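Local coordinates for glucuronoarabinoxylan endo-1,4-beta-xylanase (Clostridium papyrosolvens, PDB 4FMV), which hydrolyses internal beta-1,4 linkages of xylan as a glycoside hydrolase family 30, subfamily 8 endoxylanase with altered substrate specificity, and is represented here by its catalytic part, at residues A[7-12]-A[320-325]; A[42-47]-A[294-299]; A[288-293]-A[312-317]. All coordinates share one frame; numbering follows the deposited sequence.

In the fold
The three contacts lie where the (beta/alpha)8 barrel meets the beta-sandwich side domain of the family 30 fold. The touching residues of interaction 1 belong to the sandwich, and its first segment turns from strand 5-8 into barrel strand 11-22. Interaction 2 joins the loop after helix 282-291 to the start of strand 45-49; interaction 3 sets that helix against sandwich strand 311-318, the antiparallel neighbour of 321-328. Centres are about 16 Å (1 and 2), 10 Å (1 and 3) and 11 Å (2 and 3) apart. Along the chain interaction 1 encloses the others, whose segments alternate, 288-293 running directly into 294-299. The chain thus begins and ends in the side domain, with the barrel formed between.

Interaction 1 (A[7-12]-A[320-325]); sequences VNLGST and NKAVIV
V7 meets I324 inside the beta-sandwich side domain of this family 30 enzyme, where strand 5-8 from the beginning of the chain faces strand 321-328 from near its end. No hydrogen bond spans the two segments; CA of V7 stays 8.4 Å from CA of I324, and apolar side chains meet between them. Branched V7 keeps CG1 anti to its own nitrogen (chi1 -179°), and the other methyl, CG2, touches CD1 of I324 at 4.1 Å. Beta-branched residues suit such strands, and I324 also packs on F338 and F340 of strand 334-341. N8, next along, turns to the other side of its strand, where OD1 accepts from the side chain of N342. L9 turns back toward strand 321-328: its CD2 lies 4.3 Å from CB of A322, whose small size lets the longer leucine approach, and T317 and F340 border the same leucine. G10 follows at the corner of a type I turn running from N8 to S11, which sends the chain off toward the barrel. N8 forms an Asx turn within it, for G10 N donates to N8 OD1 at 3.0 Å, from above the amide carbonyl plane. At S11 the turn closes: its backbone N reaches N8 O at 3.2 Å.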
loop_
_atom_site.group_PDB
_atom_site.type_symbol
_atom_site.label_atom_id
_atom_site.label_comp_id
_atom_site.label_asym_id
_atom_site.label_seq_id
_atom_site.Cartn_x
_atom_site.Cartn_y
_atom_site.Cartn_z
ATOM N N VAL A 7 -13.697 -20.740 6.054
ATOM C CA VAL A 7 -12.996 -20.136 4.922
ATOM C C VAL A 7 -13.609 -20.684 3.641
ATOM O O VAL A 7 -13.525 -21.889 3.369
ATOM C CB VAL A 7 -11.474 -20.406 4.970
ATOM C CG1 VAL A 7 -10.768 -19.749 3.784
ATOM C CG2 VAL A 7 -10.893 -19.877 6.261
ATOM N N ASN A 8 -14.274 -19.827 2.869
ATOM C CA ASN A 8 -14.924 -20.340 1.668
ATOM C C ASN A 8 -14.046 -19.999 0.497
ATOM O O ASN A 8 -14.036 -18.874 0.013
ATOM C CB ASN A 8 -16.307 -19.704 1.488
ATOM C CG ASN A 8 -17.014 -20.182 0.217
ATOM O OD1 ASN A 8 -16.583 -21.139 -0.424
ATOM N ND2 ASN A 8 -18.101 -19.509 -0.146
ATOM N N LEU A 9 -13.370 -21.019 -0.003
ATOM C CA LEU A 9 -12.348 -20.856 -1.030
ATOM C C LEU A 9 -13.006 -20.561 -2.367
ATOM O O LEU A 9 -12.342 -20.170 -3.327
ATOM C CB LEU A 9 -11.520 -22.139 -1.133
ATOM C CG LEU A 9 -10.715 -22.471 0.122
ATOM C CD1 LEU A 9 -10.128 -23.872 0.060
ATOM C CD2 LEU A 9 -9.620 -21.413 0.329
ATOM N N GLY A 10 -14.321 -20.768 -2.416
ATOM C CA GLY A 10 -15.072 -20.631 -3.647
ATOM C C GLY A 10 -15.691 -19.260 -3.766
ATOM O O GLY A 10 -16.281 -18.928 -4.802
ATOM N N SER A 11 -15.562 -18.451 -2.714
ATOM C CA SER A 11 -16.137 -17.112 -2.760
ATOM C C SER A 11 -15.044 -16.051 -2.722
ATOM O O SER A 11 -14.508 -15.736 -1.648
ATOM C CB SER A 11 -17.094 -16.920 -1.581
ATOM O OG SER A 11 -17.747 -15.666 -1.656
ATOM N N THR A 12 -14.811 -15.419 -3.869
ATOM C CA THR A 12 -13.713 -14.481 -4.020
ATOM C C THR A 12 -14.153 -13.020 -3.915
ATOM O O THR A 12 -15.260 -12.644 -4.255
ATOM C CB THR A 12 -12.867 -14.709 -5.314
ATOM O OG1 THR A 12 -13.707 -14.692 -6.477
ATOM C CG2 THR A 12 -12.100 -16.028 -5.243
ATOM N N ASN A 320 -2.609 -22.200 -6.413
ATOM C CA ASN A 320 -2.922 -23.474 -5.761
ATOM C C ASN A 320 -2.503 -23.510 -4.302
ATOM O O ASN A 320 -2.111 -24.564 -3.778
ATOM C CB ASN A 320 -2.301 -24.652 -6.522
ATOM C CG ASN A 320 -2.478 -24.532 -8.024
ATOM O OD1 ASN A 320 -3.600 -24.546 -8.531
ATOM N ND2 ASN A 320 -1.367 -24.403 -8.743
ATOM N N LYS A 321 -2.583 -22.345 -3.660
ATOM C CA LYS A 321 -2.275 -22.192 -2.241
ATOM C C LYS A 321 -3.438 -21.499 -1.511
ATOM O O LYS A 321 -4.187 -20.711 -2.111
ATOM C CB LYS A 321 -0.975 -21.385 -2.068
ATOM C CG LYS A 321 0.271 -22.119 -2.577
ATOM C CD LYS A 321 1.483 -21.213 -2.649
ATOM C CE LYS A 321 2.687 -21.995 -3.175
ATOM N NZ LYS A 321 2.381 -22.640 -4.491
ATOM N N ALA A 322 -3.592 -21.795 -0.224
ATOM C CA ALA A 322 -4.532 -21.068 0.637
ATOM C C ALA A 322 -3.736 -20.357 1.716
ATOM O O ALA A 322 -2.782 -20.929 2.249
ATOM C CB ALA A 322 -5.511 -22.022 1.274
ATOM N N VAL A 323 -4.127 -19.119 2.025
ATOM C CA VAL A 323 -3.488 -18.311 3.054
ATOM C C VAL A 323 -4.532 -17.755 4.030
ATOM O O VAL A 323 -5.538 -17.162 3.601
ATOM C CB VAL A 323 -2.706 -17.129 2.439
ATOM C CG1 VAL A 323 -2.026 -16.334 3.527
ATOM C CG2 VAL A 323 -1.672 -17.635 1.413
ATOM N N ILE A 324 -4.295 -17.967 5.329
ATOM C CA ILE A 324 -5.141 -17.447 6.414
ATOM C C ILE A 324 -4.261 -16.625 7.344
ATOM O O ILE A 324 -3.228 -17.103 7.829
ATOM C CB ILE A 324 -5.790 -18.572 7.245
ATOM C CG1 ILE A 324 -6.690 -19.438 6.364
ATOM C CG2 ILE A 324 -6.580 -17.999 8.432
ATOM C CD1 ILE A 324 -6.986 -20.813 6.958
ATOM N N VAL A 325 -4.661 -15.378 7.567
ATOM C CA VAL A 325 -3.972 -14.487 8.484
ATOM C C VAL A 325 -4.887 -14.264 9.673
ATOM O O VAL A 325 -6.012 -13.734 9.534
ATOM C CB VAL A 325 -3.622 -13.138 7.812
ATOM C CG1 VAL A 325 -2.981 -12.159 8.815
ATOM C CG2 VAL A 325 -2.712 -13.370 6.601
#

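Interaction 2 (A[42-47]-A[294-299]); sequences GYSILR and IRPGYK
R295 reaches across to the backbone of G42 at the foot of the (beta/alpha)8 barrel, the side on which strand 45-49 begins, as the chain leaves helix 31-40. R295 itself sits in the connection from helix 282-291 to sandwich strand 299-303. From CB the arginine does not extend: bends at CG and CD (chi2 -50°, chi3 -54°) curl the chain so that its head, rather than its aliphatic part, makes the contact. At that head NH1 donates to G42 O at 2.8 Å, slightly bent (157°), using a lone pair of G42 O in the carbonyl plane; NH1 also has a weak bond to K292 O. NH2 lies 4.1 Å from S44 CB, obliquely, and donates a hydrogen bond to a water 2.9 Å away, which in turn donates to Y43 O at 3.0 Å. One direct and one water-mediated bond therefore fix the rotation of the guanidinium against two successive carbonyls. G42 has the positive phi common where a helix ends, a conformation easy for glycine, and the absence of a side chain lets NH1 of R295 come close to the backbone here. A second water lies above one face of the guanidinium, offset toward the rim; it accepts from S44 OG and donates to I294 O, while S44 OG is also hydrogen-bonded with F19 N. R295 and Y298 bound a type II turn, in which P296 and G297 suit the second and third positions. The pyrrolidine ring of P296 completes the contact, its CG resting 3.5 Å from CB of S44.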
loop_
_atom_site.group_PDB
_atom_site.type_symbol
_atom_site.label_atom_id
_atom_site.label_comp_id
_atom_site.label_asym_id
_atom_site.label_seq_id
_atom_site.Cartn_x
_atom_site.Cartn_y
_atom_site.Cartn_z
ATOM N N GLY A 42 9.453 -10.655 0.886
ATOM C CA GLY A 42 8.633 -10.713 -0.315
ATOM C C GLY A 42 7.773 -9.491 -0.632
ATOM O O GLY A 42 6.731 -9.634 -1.284
ATOM N N TYR A 43 8.187 -8.295 -0.205
ATOM C CA TYR A 43 7.424 -7.088 -0.559
ATOM C C TYR A 43 7.292 -6.992 -2.083
ATOM O O TYR A 43 8.271 -7.171 -2.831
ATOM C CB TYR A 43 8.066 -5.808 -0.053
ATOM C CG TYR A 43 8.037 -5.597 1.430
ATOM C CD1 TYR A 43 7.664 -6.611 2.296
ATOM C CD2 TYR A 43 8.367 -4.358 1.966
ATOM C CE1 TYR A 43 7.670 -6.402 3.681
ATOM C CE2 TYR A 43 8.381 -4.155 3.327
ATOM C CZ TYR A 43 8.022 -5.166 4.179
ATOM O OH TYR A 43 8.040 -4.934 5.549
ATOM N N SER A 44 6.052 -6.826 -2.532
ATOM C CA SER A 44 5.715 -6.765 -3.952
ATOM C C SER A 44 5.444 -5.364 -4.561
ATOM O O SER A 44 5.060 -5.264 -5.719
ATOM C CB SER A 44 4.558 -7.725 -4.210
ATOM O OG SER A 44 3.530 -7.420 -3.288
ATOM N N ILE A 45 5.568 -4.302 -3.768
ATOM C CA ILE A 45 5.347 -2.951 -4.268
ATOM C C ILE A 45 6.340 -1.986 -3.611
ATOM O O ILE A 45 6.574 -2.059 -2.404
ATOM C CB ILE A 45 3.902 -2.436 -3.980
ATOM C CG1 ILE A 45 2.849 -3.422 -4.488
ATOM C CG2 ILE A 45 3.686 -1.041 -4.595
ATOM C CD1 ILE A 45 1.393 -3.012 -4.137
ATOM N N LEU A 46 6.911 -1.091 -4.413
ATOM C CA LEU A 46 7.764 -0.007 -3.922
ATOM C C LEU A 46 7.222 1.334 -4.385
ATOM O O LEU A 46 6.874 1.506 -5.560
ATOM C CB LEU A 46 9.209 -0.161 -4.450
ATOM C CG LEU A 46 10.164 0.969 -4.047
ATOM C CD1 LEU A 46 10.402 1.032 -2.513
ATOM C CD2 LEU A 46 11.485 0.813 -4.758
ATOM N N ARG A 47 7.163 2.284 -3.459
ATOM C CA ARG A 47 6.738 3.649 -3.748
ATOM C C ARG A 47 7.946 4.587 -3.738
ATOM O O ARG A 47 8.608 4.743 -2.706
ATOM C CB ARG A 47 5.721 4.121 -2.680
ATOM C CG ARG A 47 5.183 5.539 -2.881
ATOM C CD ARG A 47 4.284 5.943 -1.709
ATOM N NE ARG A 47 3.629 7.250 -1.918
ATOM C CZ ARG A 47 3.465 8.165 -0.967
ATOM N NH1 ARG A 47 3.919 7.916 0.246
ATOM N NH2 ARG A 47 2.812 9.315 -1.223
ATOM N N ILE A 294 0.977 -13.590 0.420
ATOM C CA ILE A 294 -0.158 -13.306 -0.447
ATOM C C ILE A 294 0.426 -12.569 -1.632
ATOM O O ILE A 294 0.589 -11.343 -1.609
ATOM C CB ILE A 294 -1.149 -12.355 0.278
ATOM C CG1 ILE A 294 -1.518 -12.906 1.650
ATOM C CG2 ILE A 294 -2.406 -12.093 -0.570
ATOM C CD1 ILE A 294 -2.281 -11.894 2.536
ATOM N N ARG A 295 0.569 -13.304 -2.727
ATOM C CA ARG A 295 1.333 -12.834 -3.877
ATOM C C ARG A 295 0.429 -12.026 -4.796
ATOM O O ARG A 295 -0.781 -12.223 -4.813
ATOM C CB ARG A 295 1.919 -14.030 -4.642
ATOM C CG ARG A 295 2.838 -14.929 -3.809
ATOM C CD ARG A 295 3.879 -14.086 -3.084
ATOM N NE ARG A 295 4.639 -13.222 -3.986
ATOM C CZ ARG A 295 5.463 -12.264 -3.571
ATOM N NH1 ARG A 295 5.620 -12.060 -2.270
ATOM N NH2 ARG A 295 6.126 -11.509 -4.451
ATOM N N PRO A 296 1.017 -11.128 -5.579
ATOM C CA PRO A 296 0.211 -10.403 -6.553
ATOM C C PRO A 296 -0.601 -11.374 -7.420
ATOM O O PRO A 296 -0.044 -12.328 -7.989
ATOM C CB PRO A 296 1.281 -9.716 -7.403
ATOM C CG PRO A 296 2.357 -9.407 -6.409
ATOM C CD PRO A 296 2.399 -10.620 -5.515
ATOM N N GLY A 297 -1.903 -11.123 -7.535
ATOM C CA GLY A 297 -2.742 -11.991 -8.334
ATOM C C GLY A 297 -3.576 -12.949 -7.511
ATOM O O GLY A 297 -4.509 -13.546 -8.031
ATOM N N TYR A 298 -3.254 -13.088 -6.227
ATOM C CA TYR A 298 -4.109 -13.812 -5.292
ATOM C C TYR A 298 -5.400 -13.016 -5.130
ATOM O O TYR A 298 -5.470 -11.836 -5.481
ATOM C CB TYR A 298 -3.453 -13.944 -3.922
ATOM C CG TYR A 298 -2.444 -15.074 -3.783
ATOM C CD1 TYR A 298 -1.570 -15.392 -4.820
ATOM C CD2 TYR A 298 -2.373 -15.806 -2.621
ATOM C CE1 TYR A 298 -0.641 -16.404 -4.693
ATOM C CE2 TYR A 298 -1.457 -16.824 -2.471
ATOM C CZ TYR A 298 -0.584 -17.116 -3.505
ATOM O OH TYR A 298 0.325 -18.137 -3.356
ATOM N N LYS A 299 -6.436 -13.672 -4.636
ATOM C CA LYS A 299 -7.661 -12.972 -4.323
ATOM C C LYS A 299 -8.009 -13.176 -2.851
ATOM O O LYS A 299 -7.773 -14.236 -2.298
ATOM C CB LYS A 299 -8.790 -13.489 -5.212
ATOM C CG LYS A 299 -8.588 -13.141 -6.666
ATOM C CD LYS A 299 -9.657 -13.745 -7.539
ATOM C CE LYS A 299 -9.443 -13.338 -8.994
ATOM N NZ LYS A 299 -10.534 -13.888 -9.846
HETATM O O HOH W 1 8.332 -9.644 -4.489
HETATM O O HOH W 2 2.793 -9.789 -1.949
#

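Interaction 3 (A[288-293]-A[312-317]); sequences GQFAKF and YVSAYT
Helix 282-291, with K292 N bonded to G288 O at 3.0 Å near its C-terminal end, presents F290 to the extended backbone of strand 311-318, in which S314 and Y316, two residues apart, point to the same side. That strand is held between neighbours: A315 pairs with V301 of strand 299-303, S314 and Y316 with V325 and V323 of strand 321-328. The intervening A315 faces the other way, onto V301 and A303, where a small apolar residue fits the interior of the side domain. On the helix side, the phenyl ring of F290 reaches out by one corner. Its CE2 stands 3.9 Å from OH of Y316 and 4.4 Å from OG of S314, and both oxygens lie at the ring edge, near its plane, so that this is not a stack of two aromatic faces. Y316 brings its hydroxyl there by leaning back along its own strand: CG sits beside the backbone N (chi1 -47°), and the long ring carries OH over to S314. The two hydroxyls are 2.7 Å apart and hydrogen-bonded to each other. V325 and I381 pack beside F290, while I294 and R300 border Y316. Phenylalanine suits a helix position that must reach a sheet without adding a polar group, whereas tyrosine and serine give each other a hydrogen-bond partner at this buried boundary. Since the hydrogens on an aromatic rim carry slight positive charge, oxygens at the edge of F290 are probably mildly favourable neighbours. The chemistry implies that barrel helix and sandwich strand meet here through a small edge contact of F290, probably with weak electrostatic help and no hydrogen bond between the two segments; the S314-Y316 hydroxyl pair stays within the strand.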
loop_
_atom_site.group_PDB
_atom_site.type_symbol
_atom_site.label_atom_id
_atom_site.label_comp_id
_atom_site.label_asym_id
_atom_site.label_seq_id
_atom_site.Cartn_x
_atom_site.Cartn_y
_atom_site.Cartn_z
ATOM N N GLY A 288 5.189 -8.287 6.460
ATOM C CA GLY A 288 5.593 -9.511 5.782
ATOM C C GLY A 288 4.654 -10.703 5.955
ATOM O O GLY A 288 4.601 -11.587 5.090
ATOM N N GLN A 289 3.941 -10.757 7.083
ATOM C CA GLN A 289 2.935 -11.794 7.320
ATOM C C GLN A 289 1.898 -11.787 6.208
ATOM O O GLN A 289 1.248 -12.814 5.928
ATOM C CB GLN A 289 2.220 -11.542 8.652
ATOM C CG GLN A 289 3.110 -11.626 9.890
ATOM C CD GLN A 289 3.456 -13.037 10.304
ATOM O OE1 GLN A 289 4.395 -13.250 11.069
ATOM N NE2 GLN A 289 2.695 -14.014 9.816
ATOM N N PHE A 290 1.728 -10.610 5.602
ATOM C CA PHE A 290 0.889 -10.427 4.412
ATOM C C PHE A 290 1.699 -10.605 3.137
ATOM O O PHE A 290 1.367 -11.472 2.311
ATOM C CB PHE A 290 0.188 -9.064 4.416
ATOM C CG PHE A 290 -0.849 -8.915 5.518
ATOM C CD1 PHE A 290 -0.492 -8.426 6.766
ATOM C CD2 PHE A 290 -2.173 -9.276 5.297
ATOM C CE1 PHE A 290 -1.443 -8.306 7.784
ATOM C CE2 PHE A 290 -3.134 -9.145 6.300
ATOM C CZ PHE A 290 -2.768 -8.660 7.548
ATOM N N ALA A 291 2.712 -9.747 2.956
ATOM C CA ALA A 291 3.453 -9.609 1.689
ATOM C C ALA A 291 4.077 -10.879 1.195
ATOM O O ALA A 291 4.034 -11.170 0.007
ATOM C CB ALA A 291 4.554 -8.578 1.838
ATOM N N LYS A 292 4.712 -11.610 2.103
ATOM C CA LYS A 292 5.479 -12.783 1.707
ATOM C C LYS A 292 4.557 -13.833 1.129
ATOM O O LYS A 292 4.878 -14.443 0.110
ATOM C CB LYS A 292 6.231 -13.374 2.906
ATOM C CG LYS A 292 7.182 -14.547 2.558
ATOM C CD LYS A 292 8.251 -14.168 1.548
ATOM C CE LYS A 292 9.267 -15.314 1.314
ATOM N NZ LYS A 292 10.404 -14.815 0.454
ATOM N N PHE A 293 3.450 -14.096 1.832
ATOM C CA PHE A 293 2.562 -15.181 1.436
ATOM C C PHE A 293 1.369 -14.860 0.535
ATOM O O PHE A 293 0.876 -15.759 -0.153
ATOM C CB PHE A 293 2.127 -15.961 2.691
ATOM C CG PHE A 293 3.262 -16.192 3.645
ATOM C CD1 PHE A 293 4.289 -17.065 3.310
ATOM C CD2 PHE A 293 3.342 -15.490 4.836
ATOM C CE1 PHE A 293 5.357 -17.253 4.150
ATOM C CE2 PHE A 293 4.416 -15.677 5.687
ATOM C CZ PHE A 293 5.423 -16.567 5.338
ATOM N N TYR A 312 -9.110 -11.533 14.777
ATOM C CA TYR A 312 -9.441 -10.988 13.463
ATOM C C TYR A 312 -8.836 -11.885 12.397
ATOM O O TYR A 312 -7.652 -12.210 12.460
ATOM C CB TYR A 312 -8.899 -9.562 13.364
ATOM C CG TYR A 312 -9.470 -8.690 14.455
ATOM C CD1 TYR A 312 -10.753 -8.152 14.332
ATOM C CD2 TYR A 312 -8.753 -8.437 15.624
ATOM C CE1 TYR A 312 -11.301 -7.382 15.333
ATOM C CE2 TYR A 312 -9.283 -7.653 16.625
ATOM C CZ TYR A 312 -10.562 -7.131 16.474
ATOM O OH TYR A 312 -11.120 -6.367 17.470
ATOM N N VAL A 313 -9.640 -12.307 11.432
ATOM C CA VAL A 313 -9.163 -13.284 10.462
ATOM C C VAL A 313 -9.512 -12.892 9.036
ATOM O O VAL A 313 -10.626 -12.449 8.768
ATOM C CB VAL A 313 -9.734 -14.711 10.765
ATOM C CG1 VAL A 313 -9.337 -15.706 9.670
ATOM C CG2 VAL A 313 -9.258 -15.196 12.130
ATOM N N SER A 314 -8.557 -13.042 8.122
ATOM C CA SER A 314 -8.849 -12.904 6.693
ATOM C C SER A 314 -8.223 -14.076 5.974
ATOM O O SER A 314 -7.426 -14.785 6.564
ATOM C CB SER A 314 -8.337 -11.570 6.133
ATOM O OG SER A 314 -6.967 -11.333 6.433
ATOM N N ALA A 315 -8.595 -14.295 4.717
ATOM C CA ALA A 315 -8.102 -15.449 3.965
ATOM C C ALA A 315 -7.959 -15.123 2.475
ATOM O O ALA A 315 -8.635 -14.240 1.967
ATOM C CB ALA A 315 -9.030 -16.658 4.180
ATOM N N TYR A 316 -7.068 -15.829 1.783
ATOM C CA TYR A 316 -6.715 -15.507 0.397
ATOM C C TYR A 316 -6.365 -16.793 -0.346
ATOM O O TYR A 316 -5.971 -17.777 0.280
ATOM C CB TYR A 316 -5.499 -14.561 0.367
ATOM C CG TYR A 316 -5.636 -13.408 1.327
ATOM C CD1 TYR A 316 -5.465 -13.603 2.699
ATOM C CD2 TYR A 316 -5.984 -12.132 0.879
ATOM C CE1 TYR A 316 -5.615 -12.555 3.604
ATOM C CE2 TYR A 316 -6.154 -11.079 1.782
ATOM C CZ TYR A 316 -5.965 -11.309 3.144
ATOM O OH TYR A 316 -6.109 -10.297 4.054
ATOM N N THR A 317 -6.508 -16.799 -1.672
ATOM C CA THR A 317 -6.089 -17.954 -2.471
ATOM C C THR A 317 -5.410 -17.517 -3.754
ATOM O O THR A 317 -5.644 -16.419 -4.255
ATOM C CB THR A 317 -7.266 -18.869 -2.907
ATOM O OG1 THR A 317 -8.210 -18.108 -3.675
ATOM C CG2 THR A 317 -7.960 -19.485 -1.721
#